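Local coordinates for protein glucosamine--fructose-6-phosphate aminotransferase [isomerizing] (Francisella tularensis subsp. tularensis, PDB 3TBF) that probably makes glucosamine 6-phosphate from fructose 6-phosphate and glutamine-derived ammonia, the C-terminal SIS-domain part here carrying the sugar-phosphate half of the reaction, at residues Ile231-Gly236 with Ser294-Val299; Thr169-Leu174 with Ala336-Thr341; Lys53-Cys58 with Lys183-Leu188; Ala313-Val318 with Val325-Ala330. All coordinates share one frame; numbering follows the deposited sequence.

Interaction 2 joins the two SIS domains, pairing helix 165-184 of the first with helix 335-355 of the second. Interaction 3 lies where helix 165-184 ends, its centre about 21 Å from that of interaction 2. In relatives the sugar phosphate sits by the C-terminal ends of the first sheet's strands, whereas interaction 3 reaches the N-terminal start of strand 56-61. Interactions 1 and 4 share the second sheet, centres about 15 Å apart. Interactions 4 and 2 touch directly: F340 CE2 lies 3.4 Å from A330 CB, strand 324-328 and helix 335-355 being joined by a short loop. Interactions 3 and 4 are the most distant pair, with centres about 35 Å apart.

Interaction 1: residues Ile231-Gly236 with Ser294-Val299; sequences IFLGRG and SNLQEV
R235 and N295 meet side-on, their chains crossing at about a right angle while their flat ends lie nearly coplanar, the guanidinium and amide planes only 17° apart. Two nitrogens share one acceptor: NE of R235 gives a hydrogen bond of 3.0 Å to OD1 of N295, and NH2 of R235 a second of 3.2 Å to it. The NE donor arrives nearly along the C=O direction, whereas NH2 uses a lone pair in the carbonyl plane. The long R235 chain reaches from the strand's end to the helix, where short N295 offers an oxygen able to accept from two N-H groups; this paired grip limits rotation.

The apolar half is built by L233, whose CD1 lies 4.1 Å from CD2 of L296 and 4.2 Å from CG2 of V299. The two leucines slide past each other in opposite directions and touch through their terminal methyls. Leucine and valine suit this buried face of a parallel beta sheet in an alpha/beta fold.

L265 and I279 add to the apolar layer between strand 229-234 and helix 289-301. Beyond the strand's end, R235 packs on Y94 of the second subunit, while strands 256-261 and 278-283 flank strand 229-234.

Interaction 2: residues Thr169-Leu174 with Ala336-Thr341; sequences TQLVAL and APVVFT
A chi1 of 179° turns CG1 of V338 away from the backbone nitrogen and leaves the other methyl, CG2, to meet L171 and V172. This is helix-to-helix packing between two SIS domains, each an alpha/beta fold round a parallel sheet: helix 165-184 comes from the first and helix 335-355 from the second.

Between the two segments, one methyl group makes both close contacts. CG2 of V338 rests 4.0 Å from CB of L171 and 4.3 Å from CG2 of V172, so it meets two consecutive residues of the facing helix. On the leucine it is the base of the side chain that touches. Valine is short, and the contact reaches the leucine at its CB, in keeping with CA of L171 lying 7.0 Å from CA of V338. Only 141 Å² is buried between the two segments, so other elements must fill in round this narrow meeting.

Three further helices do so. L171 continues onto A68 and T71 of helix 63-80, while V172 packs on V25 and I29 of helix 21-30; P337 packs on W75 of helix 63-80 and on Y238 and I241 of helix 238-253. Small and branched apolar residues fit a buried helix-to-helix contact this close.

T341 has a hydroxyl to satisfy in this apolar setting, and does so within its own helix: OG1 of T341 donates to O of P337 over 2.9 Å, in the carbonyl plane.

Interaction 3: residues Lys53-Cys58 with Lys183-Leu188; sequences KTKHIC and KLKNSL
The backbones at T54 and K185 stay well apart, their CA atoms 9.6 Å from each other, and K185 is the residue at which the chain first leaves helical geometry. Helix 165-184 ends here in a Schellman motif: N186, with positive phi (58°), is its C-prime residue, closed by bonds from S187 N to A182 O and from N186 N to K183 O. The facing segment is the loop that leads from helix 47-52 into strand 56-61 of the first SIS domain.

A long side chain is needed to span this gap, and lysine provides one. K185 leaves the turn toward T54, bends at chi2 and chi4, and brings NZ to within 2.9 Å of T54 O. The donor is tilted 17° from the carbonyl plane. The ammonium also bonds to the carbonyl oxygen of E52, so it takes two backbone acceptors where the short helix 47-52 finishes. The E52 carbonyl lies at a helix C-terminus, which would probably favour a positive charge there; that of T54 belongs to the loop just beyond.

The T54 hydroxyl plays no part across the gap; OG1 bonds back to O of L50. K53 likewise turns elsewhere, its NZ forming a salt bridge with E49.

K55 makes the arrangement less simple. Its chain, bent at chi2, chi3 and chi4, curls back to cross K185 at about a right angle. Two like charges are thereby neighbours, probably eased by the surrounding carbonyls: K55 NZ makes a weak bond of 3.5 Å to K53 O, and lies 3.7 Å from K185 NZ.

Interaction 4: residues Ala313-Val318 with Val325-Ala330; sequences AVKERV and VLELDA
The connection between the last two strands of the second SIS domain's parallel sheet, 305-311 and 324-328, is a loop here, and K315 and V318 within it pack on V325 and E327 of the outermost strand. The loop coils tightly: V318 N bonds to K315 O at 3.1 Å, and R317 NH2 donates to A313 O at 2.8 Å, the oxygen lying near the guanidinium plane.

Three side-chain meetings carry the contact. K315 lays its aliphatic chain over the strand, and its CE reaches 4.2 Å from CG1 of V325, the two chains meeting at a slant. The other methyl of V325 faces the loop as well, with CG2 4.5 Å from CG1 of V318, so the two methyls of V325 serve different partners. E327 crosses K315 at about a right angle. With CG between the backbone N and the carbonyl carbon (chi1 75°), its extended chain carries the carboxylate to the base of the lysine, where OE1 of E327 lies 3.9 Å from CB of K315.

V325 and E327 share the loop side of the strand. On the other side L328 turns to V339 and F340 of helix 335-355, while V318 also packs on L308 of strand 305-311 and L293 of helix 289-301.

The ionic element is looser than the packing. K315 NZ and E327 OE2 stand 4.5 Å apart, beyond a salt bridge, so their attraction probably adds a general electrostatic bias at this partly exposed edge of the sheet; across these two segments the closest contacts involve hydrocarbon, with no hydrogen bond between them.

Interaction 1: residues Ile231-Gly236 with Ser294-Val299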
loop_
_atom_site.group_PDB
_atom_site.type_symbol
_atom_site.label_atom_id
_atom_site.label_comp_id
_atom_site.label_asym_id
_atom_site.label_seq_id
_atom_site.Cartn_x
_atom_site.Cartn_y
_atom_site.Cartn_z
ATOM N N ILE A 231 -15.414 -3.681 5.136
ATOM C CA ILE A 231 -14.047 -3.656 5.532
ATOM C C ILE A 231 -13.442 -5.040 5.738
ATOM O O ILE A 231 -14.034 -5.902 6.394
ATOM C CB ILE A 231 -13.943 -2.913 6.816
ATOM C CG1 ILE A 231 -14.502 -1.500 6.586
ATOM C CG2 ILE A 231 -12.493 -2.946 7.331
ATOM C CD1 ILE A 231 -13.826 -0.470 7.376
ATOM N N PHE A 232 -12.255 -5.237 5.162
ATOM C CA PHE A 232 -11.502 -6.467 5.294
ATOM C C PHE A 232 -10.299 -6.178 6.194
ATOM O O PHE A 232 -9.692 -5.102 6.102
ATOM C CB PHE A 232 -11.024 -6.978 3.953
ATOM C CG PHE A 232 -12.074 -7.670 3.155
ATOM C CD1 PHE A 232 -13.120 -6.971 2.595
ATOM C CD2 PHE A 232 -11.998 -9.020 2.912
ATOM C CE1 PHE A 232 -14.095 -7.608 1.823
ATOM C CE2 PHE A 232 -12.999 -9.675 2.165
ATOM C CZ PHE A 232 -14.052 -8.976 1.642
ATOM N N LEU A 233 -9.969 -7.141 7.049
ATOM C CA LEU A 233 -8.900 -7.006 8.016
ATOM C C LEU A 233 -7.956 -8.204 8.044
ATOM O O LEU A 233 -8.393 -9.347 7.990
ATOM C CB LEU A 233 -9.482 -6.854 9.440
ATOM C CG LEU A 233 -10.286 -5.599 9.750
ATOM C CD1 LEU A 233 -10.691 -5.635 11.226
ATOM C CD2 LEU A 233 -9.542 -4.308 9.409
ATOM N N GLY A 234 -6.667 -7.932 8.169
ATOM C CA GLY A 234 -5.674 -8.987 8.350
ATOM C C GLY A 234 -4.370 -8.350 8.784
ATOM O O GLY A 234 -4.173 -7.161 8.593
ATOM N N ARG A 235 -3.480 -9.154 9.338
ATOM C CA ARG A 235 -2.205 -8.714 9.830
ATOM C C ARG A 235 -1.143 -9.599 9.253
ATOM O O ARG A 235 -1.337 -10.806 9.132
ATOM C CB ARG A 235 -2.159 -8.914 11.335
ATOM C CG ARG A 235 -2.406 -7.654 12.154
ATOM C CD ARG A 235 -2.022 -7.909 13.597
ATOM N NE ARG A 235 -2.228 -6.755 14.447
ATOM C CZ ARG A 235 -1.304 -5.847 14.743
ATOM N NH1 ARG A 235 -0.059 -5.923 14.262
ATOM N NH2 ARG A 235 -1.645 -4.844 15.528
ATOM N N GLY A 236 0.035 -9.057 9.013
ATOM C CA GLY A 236 1.146 -9.909 8.560
ATOM C C GLY A 236 0.896 -10.428 7.152
ATOM O O GLY A 236 0.368 -9.709 6.280
ATOM N N SER A 294 -7.518 -8.131 19.975
ATOM C CA SER A 294 -7.555 -6.798 20.531
ATOM C C SER A 294 -8.011 -5.770 19.472
ATOM O O SER A 294 -8.828 -4.892 19.772
ATOM C CB SER A 294 -6.187 -6.463 21.126
ATOM O OG SER A 294 -6.112 -5.107 21.454
ATOM N N ASN A 295 -7.517 -5.886 18.234
ATOM C CA ASN A 295 -7.961 -4.982 17.160
ATOM C C ASN A 295 -9.423 -5.231 16.817
ATOM O O ASN A 295 -10.209 -4.320 16.544
ATOM C CB ASN A 295 -7.122 -5.163 15.908
ATOM C CG ASN A 295 -5.627 -4.896 16.136
ATOM O OD1 ASN A 295 -4.781 -5.600 15.560
ATOM N ND2 ASN A 295 -5.295 -3.870 16.946
ATOM N N LEU A 296 -9.800 -6.500 16.861
ATOM C CA LEU A 296 -11.157 -6.860 16.563
ATOM C C LEU A 296 -12.108 -6.335 17.630
ATOM O O LEU A 296 -13.232 -5.960 17.335
ATOM C CB LEU A 296 -11.246 -8.368 16.371
ATOM C CG LEU A 296 -10.752 -8.792 14.985
ATOM C CD1 LEU A 296 -10.430 -10.261 14.940
ATOM C CD2 LEU A 296 -11.790 -8.450 13.934
ATOM N N GLN A 297 -11.625 -6.283 18.868
ATOM C CA GLN A 297 -12.404 -5.731 19.967
ATOM C C GLN A 297 -12.695 -4.261 19.701
ATOM O O GLN A 297 -13.849 -3.827 19.791
ATOM C CB GLN A 297 -11.682 -5.916 21.299
ATOM C CG GLN A 297 -12.569 -5.604 22.534
ATOM C CD GLN A 297 -13.789 -6.550 22.673
ATOM O OE1 GLN A 297 -13.626 -7.767 22.902
ATOM N NE2 GLN A 297 -15.017 -5.988 22.559
ATOM N N GLU A 298 -11.662 -3.508 19.318
ATOM C CA GLU A 298 -11.843 -2.086 19.002
ATOM C C GLU A 298 -12.994 -1.992 18.003
ATOM O O GLU A 298 -13.944 -1.218 18.213
ATOM C CB GLU A 298 -10.575 -1.433 18.404
ATOM C CG GLU A 298 -9.332 -1.336 19.334
ATOM C CD GLU A 298 -8.231 -0.311 18.823
ATOM O OE1 GLU A 298 -8.377 0.915 19.095
ATOM O OE2 GLU A 298 -7.215 -0.733 18.172
ATOM N N VAL A 299 -12.933 -2.808 16.943
ATOM C CA VAL A 299 -13.944 -2.731 15.883
ATOM C C VAL A 299 -15.317 -3.144 16.397
ATOM O O VAL A 299 -16.320 -2.517 16.076
ATOM C CB VAL A 299 -13.554 -3.579 14.621
ATOM C CG1 VAL A 299 -14.794 -3.946 13.796
ATOM C CG2 VAL A 299 -12.577 -2.818 13.776
#

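Interaction 2: residues Thr169-Leu174 with Ala336-Thr341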
loop_
_atom_site.group_PDB
_atom_site.type_symbol
_atom_site.label_atom_id
_atom_site.label_comp_id
_atom_site.label_asym_id
_atom_site.label_seq_id
_atom_site.Cartn_x
_atom_site.Cartn_y
_atom_site.Cartn_z
ATOM N N THR A 169 -2.315 -20.301 -7.302
ATOM C CA THR A 169 -1.158 -20.885 -7.937
ATOM C C THR A 169 0.027 -19.951 -8.013
ATOM O O THR A 169 1.194 -20.407 -7.972
ATOM C CB THR A 169 -1.458 -21.434 -9.355
ATOM O OG1 THR A 169 -1.857 -20.379 -10.224
ATOM C CG2 THR A 169 -2.546 -22.493 -9.310
ATOM N N GLN A 170 -0.217 -18.636 -8.097
ATOM C CA GLN A 170 0.918 -17.706 -7.996
ATOM C C GLN A 170 1.513 -17.736 -6.611
ATOM O O GLN A 170 2.727 -17.792 -6.465
ATOM C CB GLN A 170 0.554 -16.308 -8.412
ATOM C CG GLN A 170 0.336 -16.178 -9.914
ATOM C CD GLN A 170 -0.453 -14.924 -10.259
ATOM O OE1 GLN A 170 -0.776 -14.133 -9.383
ATOM N NE2 GLN A 170 -0.722 -14.718 -11.540
ATOM N N LEU A 171 0.678 -17.769 -5.590
ATOM C CA LEU A 171 1.169 -17.962 -4.229
ATOM C C LEU A 171 1.983 -19.243 -4.099
ATOM O O LEU A 171 3.073 -19.248 -3.591
ATOM C CB LEU A 171 0.005 -18.021 -3.263
ATOM C CG LEU A 171 -0.492 -16.795 -2.437
ATOM C CD1 LEU A 171 0.177 -15.487 -2.718
ATOM C CD2 LEU A 171 -1.986 -16.663 -2.524
ATOM N N VAL A 172 1.467 -20.352 -4.574
ATOM C CA VAL A 172 2.198 -21.577 -4.440
ATOM C C VAL A 172 3.550 -21.496 -5.173
ATOM O O VAL A 172 4.575 -21.881 -4.614
ATOM C CB VAL A 172 1.355 -22.783 -4.907
ATOM C CG1 VAL A 172 2.201 -24.013 -5.102
ATOM C CG2 VAL A 172 0.290 -23.101 -3.899
ATOM N N ALA A 173 3.574 -20.969 -6.401
ATOM C CA ALA A 173 4.842 -20.838 -7.112
ATOM C C ALA A 173 5.828 -20.014 -6.286
ATOM O O ALA A 173 7.024 -20.323 -6.238
ATOM C CB ALA A 173 4.623 -20.225 -8.479
ATOM N N LEU A 174 5.352 -18.934 -5.667
ATOM C CA LEU A 174 6.239 -18.055 -4.903
ATOM C C LEU A 174 6.769 -18.755 -3.669
ATOM O O LEU A 174 7.897 -18.501 -3.296
ATOM C CB LEU A 174 5.543 -16.744 -4.534
ATOM C CG LEU A 174 5.421 -15.704 -5.672
ATOM C CD1 LEU A 174 4.235 -14.721 -5.477
ATOM C CD2 LEU A 174 6.697 -14.935 -5.874
ATOM N N ALA A 336 -1.551 -21.397 5.008
ATOM C CA ALA A 336 -2.709 -20.653 5.497
ATOM C C ALA A 336 -3.075 -19.503 4.607
ATOM O O ALA A 336 -4.247 -19.267 4.372
ATOM C CB ALA A 336 -2.544 -20.216 6.977
ATOM N N PRO A 337 -2.094 -18.791 4.056
ATOM C CA PRO A 337 -2.504 -17.709 3.148
ATOM C C PRO A 337 -3.341 -18.155 1.943
ATOM O O PRO A 337 -4.288 -17.469 1.533
ATOM C CB PRO A 337 -1.163 -17.136 2.670
ATOM C CG PRO A 337 -0.243 -17.398 3.905
ATOM C CD PRO A 337 -0.640 -18.799 4.302
ATOM N N VAL A 338 -2.977 -19.292 1.366
ATOM C CA VAL A 338 -3.748 -19.889 0.295
ATOM C C VAL A 338 -5.117 -20.377 0.813
ATOM O O VAL A 338 -6.129 -20.076 0.220
ATOM C CB VAL A 338 -3.007 -21.094 -0.327
ATOM C CG1 VAL A 338 -3.864 -21.706 -1.442
ATOM C CG2 VAL A 338 -1.625 -20.700 -0.822
ATOM N N VAL A 339 -5.136 -21.123 1.914
ATOM C CA VAL A 339 -6.396 -21.685 2.411
ATOM C C VAL A 339 -7.419 -20.594 2.762
ATOM O O VAL A 339 -8.587 -20.660 2.385
ATOM C CB VAL A 339 -6.173 -22.631 3.556
ATOM C CG1 VAL A 339 -7.535 -23.200 4.122
ATOM C CG2 VAL A 339 -5.275 -23.812 3.100
ATOM N N PHE A 340 -6.958 -19.518 3.374
ATOM C CA PHE A 340 -7.892 -18.516 3.826
ATOM C C PHE A 340 -8.406 -17.720 2.650
ATOM O O PHE A 340 -9.411 -17.032 2.826
ATOM C CB PHE A 340 -7.244 -17.607 4.824
ATOM C CG PHE A 340 -7.300 -18.112 6.200
ATOM C CD1 PHE A 340 -8.533 -18.327 6.806
ATOM C CD2 PHE A 340 -6.150 -18.318 6.924
ATOM C CE1 PHE A 340 -8.609 -18.769 8.101
ATOM C CE2 PHE A 340 -6.221 -18.762 8.201
ATOM C CZ PHE A 340 -7.453 -19.004 8.803
ATOM N N THR A 341 -7.717 -17.762 1.494
ATOM C CA THR A 341 -8.199 -17.093 0.289
ATOM C C THR A 341 -9.512 -17.660 -0.219
ATOM O O THR A 341 -10.374 -16.918 -0.685
ATOM C CB THR A 341 -7.164 -17.120 -0.875
ATOM O OG1 THR A 341 -6.014 -16.390 -0.483
ATOM C CG2 THR A 341 -7.648 -16.400 -2.087
#

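Interaction 3: residues Lys53-Cys58 with Lys183-Leu188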
loop_
_atom_site.group_PDB
_atom_site.type_symbol
_atom_site.label_atom_id
_atom_site.label_comp_id
_atom_site.label_asym_id
_atom_site.label_seq_id
_atom_site.Cartn_x
_atom_site.Cartn_y
_atom_site.Cartn_z
ATOM N N LYS A 53 23.808 -15.115 -7.667
ATOM C CA LYS A 53 24.104 -13.674 -7.729
ATOM C C LYS A 53 23.053 -12.755 -7.082
ATOM O O LYS A 53 23.302 -11.582 -6.910
ATOM C CB LYS A 53 24.201 -13.229 -9.182
ATOM C CG LYS A 53 25.252 -13.904 -10.035
ATOM C CD LYS A 53 25.040 -13.460 -11.503
ATOM C CE LYS A 53 26.108 -14.034 -12.478
ATOM N NZ LYS A 53 25.907 -13.575 -13.908
ATOM N N THR A 54 21.879 -13.272 -6.763
ATOM C CA THR A 54 20.773 -12.469 -6.298
ATOM C C THR A 54 20.993 -12.090 -4.884
ATOM O O THR A 54 21.292 -12.957 -4.069
ATOM C CB THR A 54 19.471 -13.234 -6.375
ATOM O OG1 THR A 54 19.163 -13.450 -7.745
ATOM C CG2 THR A 54 18.315 -12.502 -5.661
ATOM N N LYS A 55 20.882 -10.789 -4.602
ATOM C CA LYS A 55 21.007 -10.272 -3.237
ATOM C C LYS A 55 19.777 -9.482 -2.809
ATOM O O LYS A 55 19.585 -9.126 -1.636
ATOM C CB LYS A 55 22.229 -9.386 -3.092
ATOM C CG LYS A 55 23.345 -9.701 -4.047
ATOM C CD LYS A 55 24.676 -9.960 -3.337
ATOM C CE LYS A 55 24.709 -11.397 -2.828
ATOM N NZ LYS A 55 24.858 -12.425 -3.930
ATOM N N HIS A 56 18.949 -9.201 -3.773
ATOM C CA HIS A 56 17.760 -8.490 -3.513
ATOM C C HIS A 56 16.763 -8.910 -4.549
ATOM O O HIS A 56 17.081 -9.114 -5.681
ATOM C CB HIS A 56 18.039 -6.992 -3.625
ATOM C CG HIS A 56 16.850 -6.144 -3.327
ATOM N ND1 HIS A 56 15.918 -5.817 -4.285
ATOM C CD2 HIS A 56 16.449 -5.533 -2.181
ATOM C CE1 HIS A 56 14.977 -5.068 -3.738
ATOM N NE2 HIS A 56 15.273 -4.880 -2.463
ATOM N N ILE A 57 15.531 -9.021 -4.136
ATOM C CA ILE A 57 14.475 -9.429 -5.028
ATOM C C ILE A 57 13.471 -8.313 -5.164
ATOM O O ILE A 57 12.936 -7.868 -4.171
ATOM C CB ILE A 57 13.767 -10.650 -4.488
ATOM C CG1 ILE A 57 14.693 -11.830 -4.533
ATOM C CG2 ILE A 57 12.534 -10.934 -5.298
ATOM C CD1 ILE A 57 14.183 -12.921 -3.739
ATOM N N CYS A 58 13.189 -7.944 -6.423
ATOM C CA CYS A 58 12.327 -6.821 -6.782
ATOM C C CYS A 58 11.105 -7.356 -7.491
ATOM O O CYS A 58 11.181 -7.760 -8.656
ATOM C CB CYS A 58 13.086 -5.863 -7.737
ATOM S SG CYS A 58 12.832 -4.091 -7.460
ATOM N N LYS A 183 17.343 -22.727 0.030
ATOM C CA LYS A 183 18.270 -23.845 0.027
ATOM C C LYS A 183 19.603 -23.471 -0.594
ATOM O O LYS A 183 20.663 -23.803 -0.094
ATOM C CB LYS A 183 17.667 -24.969 -0.789
ATOM C CG LYS A 183 18.557 -26.161 -1.013
ATOM C CD LYS A 183 17.665 -27.288 -1.384
ATOM C CE LYS A 183 18.397 -28.464 -2.014
ATOM N NZ LYS A 183 18.799 -29.455 -0.992
ATOM N N LEU A 184 19.531 -22.771 -1.703
ATOM C CA LEU A 184 20.727 -22.352 -2.419
ATOM C C LEU A 184 21.601 -21.399 -1.588
ATOM O O LEU A 184 22.810 -21.343 -1.772
ATOM C CB LEU A 184 20.286 -21.629 -3.677
ATOM C CG LEU A 184 20.990 -21.963 -4.963
ATOM C CD1 LEU A 184 21.312 -23.466 -5.078
ATOM C CD2 LEU A 184 20.097 -21.528 -6.110
ATOM N N LYS A 185 20.975 -20.624 -0.709
ATOM C CA LYS A 185 21.693 -19.643 0.064
ATOM C C LYS A 185 21.856 -20.133 1.469
ATOM O O LYS A 185 22.187 -19.374 2.343
ATOM C CB LYS A 185 20.946 -18.302 0.079
ATOM C CG LYS A 185 20.773 -17.704 -1.293
ATOM C CD LYS A 185 21.322 -16.341 -1.404
ATOM C CE LYS A 185 21.373 -15.914 -2.871
ATOM N NZ LYS A 185 22.702 -15.375 -3.266
ATOM N N ASN A 186 21.577 -21.397 1.701
ATOM C CA ASN A 186 21.769 -21.988 3.028
ATOM C C ASN A 186 21.009 -21.307 4.137
ATOM O O ASN A 186 21.396 -21.395 5.269
ATOM C CB ASN A 186 23.274 -22.040 3.347
ATOM C CG ASN A 186 24.051 -22.840 2.289
ATOM O OD1 ASN A 186 24.938 -22.313 1.607
ATOM N ND2 ASN A 186 23.661 -24.111 2.114
ATOM N N SER A 187 19.895 -20.666 3.809
ATOM C CA SER A 187 19.089 -19.967 4.819
ATOM C C SER A 187 18.302 -20.968 5.662
ATOM O O SER A 187 17.866 -20.616 6.762
ATOM C CB SER A 187 18.120 -18.984 4.148
ATOM O OG SER A 187 18.749 -18.303 3.061
ATOM N N LEU A 188 18.122 -22.190 5.155
ATOM C CA LEU A 188 17.376 -23.242 5.861
ATOM C C LEU A 188 18.096 -24.604 5.837
ATOM O O LEU A 188 18.813 -24.923 4.878
ATOM C CB LEU A 188 15.978 -23.427 5.249
ATOM C CG LEU A 188 14.971 -22.270 5.395
ATOM C CD1 LEU A 188 13.643 -22.611 4.656
ATOM C CD2 LEU A 188 14.715 -21.899 6.834
#

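Interaction 4: residues Ala313-Val318 with Val325-Ala330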
loop_
_atom_site.group_PDB
_atom_site.type_symbol
_atom_site.label_atom_id
_atom_site.label_comp_id
_atom_site.label_asym_id
_atom_site.label_seq_id
_atom_site.Cartn_x
_atom_site.Cartn_y
_atom_site.Cartn_z
ATOM N N ALA A 313 -7.852 -24.158 15.502
ATOM C CA ALA A 313 -6.982 -24.080 16.684
ATOM C C ALA A 313 -7.057 -22.764 17.482
ATOM O O ALA A 313 -6.406 -22.663 18.509
ATOM C CB ALA A 313 -5.511 -24.361 16.290
ATOM N N VAL A 314 -7.837 -21.780 17.051
ATOM C CA VAL A 314 -7.961 -20.543 17.812
ATOM C C VAL A 314 -9.400 -20.228 18.081
ATOM O O VAL A 314 -9.680 -19.269 18.754
ATOM C CB VAL A 314 -7.260 -19.305 17.091
ATOM C CG1 VAL A 314 -5.750 -19.615 16.841
ATOM C CG2 VAL A 314 -8.020 -18.884 15.789
ATOM N N LYS A 315 -10.325 -21.071 17.632
ATOM C CA LYS A 315 -11.756 -20.727 17.688
ATOM C C LYS A 315 -12.324 -20.549 19.093
ATOM O O LYS A 315 -13.248 -19.759 19.318
ATOM C CB LYS A 315 -12.568 -21.776 16.969
ATOM C CG LYS A 315 -13.921 -21.282 16.532
ATOM C CD LYS A 315 -15.030 -21.746 17.448
ATOM C CE LYS A 315 -16.275 -20.855 17.293
ATOM N NZ LYS A 315 -17.279 -21.414 16.357
ATOM N N GLU A 316 -11.774 -21.298 20.032
ATOM C CA GLU A 316 -12.174 -21.196 21.429
ATOM C C GLU A 316 -11.840 -19.836 22.003
ATOM O O GLU A 316 -12.581 -19.310 22.822
ATOM C CB GLU A 316 -11.471 -22.260 22.250
ATOM C CG GLU A 316 -12.440 -23.238 22.880
ATOM C CD GLU A 316 -13.309 -23.953 21.845
ATOM O OE1 GLU A 316 -14.337 -23.345 21.431
ATOM O OE2 GLU A 316 -12.958 -25.113 21.464
ATOM N N ARG A 317 -10.726 -19.265 21.558
ATOM C CA ARG A 317 -10.323 -17.910 21.943
ATOM C C ARG A 317 -11.074 -16.782 21.220
ATOM O O ARG A 317 -10.905 -15.617 21.543
ATOM C CB ARG A 317 -8.806 -17.782 21.784
ATOM C CG ARG A 317 -8.063 -18.605 22.845
ATOM C CD ARG A 317 -6.588 -18.789 22.556
ATOM N NE ARG A 317 -6.296 -19.880 21.620
ATOM C CZ ARG A 317 -5.061 -20.221 21.231
ATOM N NH1 ARG A 317 -4.003 -19.557 21.696
ATOM N NH2 ARG A 317 -4.864 -21.229 20.380
ATOM N N VAL A 318 -11.936 -17.130 20.280
ATOM C CA VAL A 318 -12.651 -16.137 19.515
ATOM C C VAL A 318 -14.097 -16.021 19.965
ATOM O O VAL A 318 -14.950 -16.803 19.557
ATOM C CB VAL A 318 -12.606 -16.454 18.015
ATOM C CG1 VAL A 318 -13.615 -15.608 17.310
ATOM C CG2 VAL A 318 -11.196 -16.255 17.470
ATOM N N VAL A 325 -19.011 -16.784 12.743
ATOM C CA VAL A 325 -17.686 -17.383 12.791
ATOM C C VAL A 325 -17.655 -18.729 12.099
ATOM O O VAL A 325 -18.348 -19.643 12.520
ATOM C CB VAL A 325 -17.220 -17.545 14.230
ATOM C CG1 VAL A 325 -15.796 -18.033 14.265
ATOM C CG2 VAL A 325 -17.368 -16.207 14.972
ATOM N N LEU A 326 -16.877 -18.814 11.022
ATOM C CA LEU A 326 -16.670 -20.037 10.271
ATOM C C LEU A 326 -15.243 -20.443 10.551
ATOM O O LEU A 326 -14.356 -19.595 10.560
ATOM C CB LEU A 326 -16.906 -19.806 8.773
ATOM C CG LEU A 326 -18.381 -19.945 8.354
ATOM C CD1 LEU A 326 -19.250 -19.077 9.237
ATOM C CD2 LEU A 326 -18.698 -19.616 6.867
ATOM N N GLU A 327 -15.019 -21.726 10.777
ATOM C CA GLU A 327 -13.729 -22.206 11.201
ATOM C C GLU A 327 -13.192 -23.199 10.208
ATOM O O GLU A 327 -13.937 -23.889 9.541
ATOM C CB GLU A 327 -13.818 -22.826 12.592
ATOM C CG GLU A 327 -14.445 -24.176 12.638
ATOM C CD GLU A 327 -14.441 -24.791 14.042
ATOM O OE1 GLU A 327 -13.351 -24.884 14.673
ATOM O OE2 GLU A 327 -15.542 -25.183 14.499
ATOM N N LEU A 328 -11.883 -23.292 10.121
ATOM C CA LEU A 328 -11.290 -24.203 9.200
ATOM C C LEU A 328 -9.872 -24.507 9.616
ATOM O O LEU A 328 -9.274 -23.745 10.331
ATOM C CB LEU A 328 -11.319 -23.584 7.785
ATOM C CG LEU A 328 -10.585 -22.272 7.444
ATOM C CD1 LEU A 328 -10.268 -22.225 5.970
ATOM C CD2 LEU A 328 -11.453 -21.118 7.794
ATOM N N ASP A 329 -9.330 -25.625 9.154
ATOM C CA ASP A 329 -7.920 -25.924 9.330
ATOM C C ASP A 329 -7.167 -25.263 8.208
ATOM O O ASP A 329 -7.395 -25.578 7.068
ATOM C CB ASP A 329 -7.676 -27.426 9.291
ATOM C CG ASP A 329 -6.235 -27.803 9.650
ATOM O OD1 ASP A 329 -5.367 -26.878 9.806
ATOM O OD2 ASP A 329 -5.990 -29.036 9.787
ATOM N N ALA A 330 -6.268 -24.339 8.546
ATOM C CA ALA A 330 -5.486 -23.573 7.552
ATOM C C ALA A 330 -3.980 -23.893 7.510
ATOM O O ALA A 330 -3.276 -23.511 6.555
ATOM C CB ALA A 330 -5.686 -22.084 7.771
#